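Local coordinates for DUF72 domain-containing protein (Thermotoga maritima, PDB 1VPQ) that is of unknown function but adopts a TIM-barrel-like fold of the DUF72 family, with a polar pocket that holds a sulfate ion, at residues F202-G206 / F249-C253. Residues are numbered along the deposited sequence; the frame is centred on the assembly and turned at random.
Sequences FRFHG and FFNNC. With SO4 (sulfate ion), chain B.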
ATOM      1  N   PHE A 202      -3.238  -6.141  -1.597  1.00 28.20           N
ATOM      2  CA  PHE A 202      -4.521  -5.628  -1.104  1.00 28.34           C
ATOM      3  C   PHE A 202      -4.309  -4.378  -0.294  1.00 28.77           C
ATOM      4  O   PHE A 202      -3.394  -4.328   0.522  1.00 28.77           O
ATOM      5  CB  PHE A 202      -5.219  -6.642  -0.202  1.00 28.16           C
ATOM      6  CG  PHE A 202      -5.609  -7.895  -0.899  1.00 27.93           C
ATOM      7  CD1 PHE A 202      -4.648  -8.846  -1.230  1.00 27.60           C
ATOM      8  CD2 PHE A 202      -6.935  -8.138  -1.221  1.00 27.43           C
ATOM      9  CE1 PHE A 202      -5.005 -10.023  -1.883  1.00 27.48           C
ATOM     10  CE2 PHE A 202      -7.298  -9.308  -1.873  1.00 28.24           C
ATOM     11  CZ  PHE A 202      -6.327 -10.255  -2.204  1.00 27.27           C
ATOM     12  N   ARG A 203      -5.177  -3.387  -0.490  1.00 29.10           N
ATOM     13  CA  ARG A 203      -5.182  -2.203   0.361  1.00 29.65           C
ATOM     14  C   ARG A 203      -6.590  -1.911   0.881  1.00 29.85           C
ATOM     15  O   ARG A 203      -7.516  -1.786   0.100  1.00 29.77           O
ATOM     16  CB  ARG A 203      -4.617  -1.000  -0.388  1.00 29.76           C
ATOM     17  CG  ARG A 203      -3.144  -1.154  -0.765  1.00 30.27           C
ATOM     18  CD  ARG A 203      -2.566   0.166  -1.230  1.00 30.60           C
ATOM     19  NE  ARG A 203      -2.218   1.053  -0.121  1.00 29.71           N
ATOM     20  CZ  ARG A 203      -2.395   2.375  -0.106  1.00 29.73           C
ATOM     21  NH1 ARG A 203      -2.974   3.002  -1.115  1.00 28.70           N
ATOM     22  NH2 ARG A 203      -2.019   3.075   0.955  1.00 30.97           N
ATOM     23  N   PHE A 204      -6.729  -1.813   2.205  1.00 30.13           N
ATOM     24  CA  PHE A 204      -8.016  -1.556   2.851  1.00 30.31           C
ATOM     25  C   PHE A 204      -8.006  -0.189   3.522  1.00 30.60           C
ATOM     26  O   PHE A 204      -7.255   0.041   4.464  1.00 30.67           O
ATOM     27  CB  PHE A 204      -8.327  -2.642   3.888  1.00 30.24           C
ATOM     28  CG  PHE A 204      -8.239  -4.056   3.349  1.00 30.18           C
ATOM     29  CD1 PHE A 204      -8.786  -4.394   2.117  1.00 30.06           C
ATOM     30  CD2 PHE A 204      -7.632  -5.054   4.094  1.00 30.14           C
ATOM     31  CE1 PHE A 204      -8.706  -5.701   1.632  1.00 30.37           C
ATOM     32  CE2 PHE A 204      -7.553  -6.367   3.617  1.00 30.13           C
ATOM     33  CZ  PHE A 204      -8.088  -6.685   2.388  1.00 30.01           C
ATOM     34  N   HIS A 205      -8.851   0.711   3.026  1.00 30.96           N
ATOM     35  CA  HIS A 205      -8.899   2.104   3.497  1.00 31.13           C
ATOM     36  C   HIS A 205     -10.045   2.376   4.458  1.00 30.83           C
ATOM     37  O   HIS A 205     -10.228   3.517   4.904  1.00 30.59           O
ATOM     38  CB  HIS A 205      -9.061   3.057   2.304  1.00 31.49           C
ATOM     39  CG  HIS A 205      -8.011   2.894   1.251  1.00 32.21           C
ATOM     40  ND1 HIS A 205      -6.676   3.116   1.497  1.00 33.07           N
ATOM     41  CD2 HIS A 205      -8.104   2.553  -0.053  1.00 32.80           C
ATOM     42  CE1 HIS A 205      -5.990   2.902   0.391  1.00 34.28           C
ATOM     43  NE2 HIS A 205      -6.832   2.557  -0.566  1.00 34.26           N
ATOM     44  N   GLY A 206     -10.826   1.341   4.750  1.00 30.63           N
ATOM     45  CA  GLY A 206     -12.099   1.501   5.443  1.00 30.59           C
ATOM     46  C   GLY A 206     -13.180   2.013   4.505  1.00 30.53           C
ATOM     47  O   GLY A 206     -12.946   2.198   3.317  1.00 30.77           O
ATOM     48  N   PHE A 249      -2.304  -4.657   3.258  1.00 29.64           N
ATOM     49  CA  PHE A 249      -2.081  -3.508   4.145  1.00 29.69           C
ATOM     50  C   PHE A 249      -3.392  -2.844   4.512  1.00 29.71           C
ATOM     51  O   PHE A 249      -4.273  -2.716   3.661  1.00 29.57           O
ATOM     52  CB  PHE A 249      -1.147  -2.487   3.486  1.00 29.70           C
ATOM     53  CG  PHE A 249       0.201  -3.046   3.137  1.00 29.59           C
ATOM     54  CD1 PHE A 249       1.221  -3.078   4.081  1.00 29.66           C
ATOM     55  CD2 PHE A 249       0.448  -3.565   1.872  1.00 30.35           C
ATOM     56  CE1 PHE A 249       2.463  -3.610   3.768  1.00 28.64           C
ATOM     57  CE2 PHE A 249       1.697  -4.101   1.555  1.00 29.52           C
ATOM     58  CZ  PHE A 249       2.699  -4.118   2.511  1.00 29.48           C
ATOM     59  N   PHE A 250      -3.498  -2.425   5.779  1.00 29.88           N
ATOM     60  CA  PHE A 250      -4.652  -1.680   6.307  1.00 29.65           C
ATOM     61  C   PHE A 250      -4.293  -0.219   6.466  1.00 29.80           C
ATOM     62  O   PHE A 250      -3.284   0.116   7.086  1.00 29.65           O
ATOM     63  CB  PHE A 250      -5.087  -2.215   7.675  1.00 29.72           C
ATOM     64  CG  PHE A 250      -5.920  -3.452   7.604  1.00 29.12           C
ATOM     65  CD1 PHE A 250      -5.327  -4.686   7.379  1.00 28.78           C
ATOM     66  CD2 PHE A 250      -7.293  -3.386   7.760  1.00 29.45           C
ATOM     67  CE1 PHE A 250      -6.085  -5.836   7.314  1.00 28.20           C
ATOM     68  CE2 PHE A 250      -8.060  -4.532   7.697  1.00 29.50           C
ATOM     69  CZ  PHE A 250      -7.447  -5.765   7.473  1.00 28.91           C
ATOM     70  N   ASN A 251      -5.155   0.645   5.940  1.00 29.93           N
ATOM     71  CA  ASN A 251      -4.855   2.056   5.782  1.00 30.31           C
ATOM     72  C   ASN A 251      -5.739   2.953   6.638  1.00 30.01           C
ATOM     73  O   ASN A 251      -5.569   4.172   6.640  1.00 29.77           O
ATOM     74  CB  ASN A 251      -5.018   2.433   4.299  1.00 30.63           C
ATOM     75  CG  ASN A 251      -4.239   3.673   3.921  1.00 31.70           C
ATOM     76  OD1 ASN A 251      -3.169   3.947   4.469  1.00 33.20           O
ATOM     77  ND2 ASN A 251      -4.770   4.434   2.977  1.00 32.51           N
ATOM     78  N   ASN A 252      -6.691   2.345   7.340  1.00 30.05           N
ATOM     79  CA  ASN A 252      -7.613   3.069   8.217  1.00 30.17           C
ATOM     80  C   ASN A 252      -6.941   3.374   9.540  1.00 30.53           C
ATOM     81  O   ASN A 252      -7.396   2.941  10.589  1.00 30.68           O
ATOM     82  CB  ASN A 252      -8.913   2.281   8.426  1.00 30.06           C
ATOM     83  CG  ASN A 252      -8.682   0.867   8.950  1.00 29.40           C
ATOM     84  OD1 ASN A 252      -7.788   0.160   8.493  1.00 29.44           O
ATOM     85  ND2 ASN A 252      -9.511   0.443   9.897  1.00 27.82           N
ATOM     86  N   CYS A 253      -5.857   4.143   9.475  1.00 31.17           N
ATOM     87  CA  CYS A 253      -4.891   4.260  10.579  1.00 31.82           C
ATOM     88  C   CYS A 253      -5.297   5.241  11.674  1.00 30.92           C
ATOM     89  O   CYS A 253      -4.620   5.345  12.696  1.00 30.42           O
ATOM     90  CB  CYS A 253      -3.501   4.635  10.029  1.00 32.04           C
ATOM     91  SG  CYS A 253      -2.642   3.286   9.112  1.00 36.87           S
TER
HETATM   92  S   SO4 B 262      -4.138   6.357   0.061  1.00 49.31           S
HETATM   93  O1  SO4 B 262      -4.572   5.640  -1.134  1.00 50.28           O
HETATM   94  O2  SO4 B 262      -4.030   7.785  -0.214  1.00 50.49           O
HETATM   95  O3  SO4 B 262      -5.128   6.138   1.105  1.00 49.70           O
HETATM   96  O4  SO4 B 262      -2.823   5.870   0.464  1.00 49.48           O
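Phe-204 and Phe-250 form a T-shaped pair between neighbouring parallel strands, 199-204 and 245-250, of the eight-stranded TIM-barrel-type sheet. Alternating backbone bonds establish the parallel pairing: Phe-249 N donates to Phe-202 O, Phe-204 N to Phe-249 O, and, just beyond the strand end, Asn-251 N to Phe-204 O at 2.6 Å. The ring planes stand 69° apart, and CD2 of Phe-204 lies over the face of Phe-250, 3.5 Å from its CZ. Leu-232 and Leu-229 of helix 226-240 pack against these two rings, which places the pair between sheet and helix.

On the face of the sheet carrying Arg-203 and Phe-249, the end of the Arg-203 side chain reaches the sulfate, and the ring of His-205 lies beside it. The Arg-203 chain bends at chi3 (80°), bringing NH2 within 2.9 Å of sulfate O4, which sits at the guanidinium edge; NH1 bonds O4 and O1 of the same ion. Glu-155 and Glu-54 form salt bridges with this guanidinium. His-205 CE1 sits 3.4 Å above the guanidinium plane, near its rim, while its NE2 bonds Glu-155. With CG anti to the backbone N (chi1 -157°), Asn-251 carries its amide across to His-205, where ND2 donates to ND1 in the imidazole plane at 2.7 Å. A leucine in place of His-205 would probably leave the Asn-251 amide freer to turn and Glu-155 without one of its partners. The sulfate, probably from the crystallisation liquor, also bonds Tyr-220, Lys-84 and Arg-157, consistent with a pocket that accepts an anion; its O3 lies 2.6 Å from Asn-251 ND2.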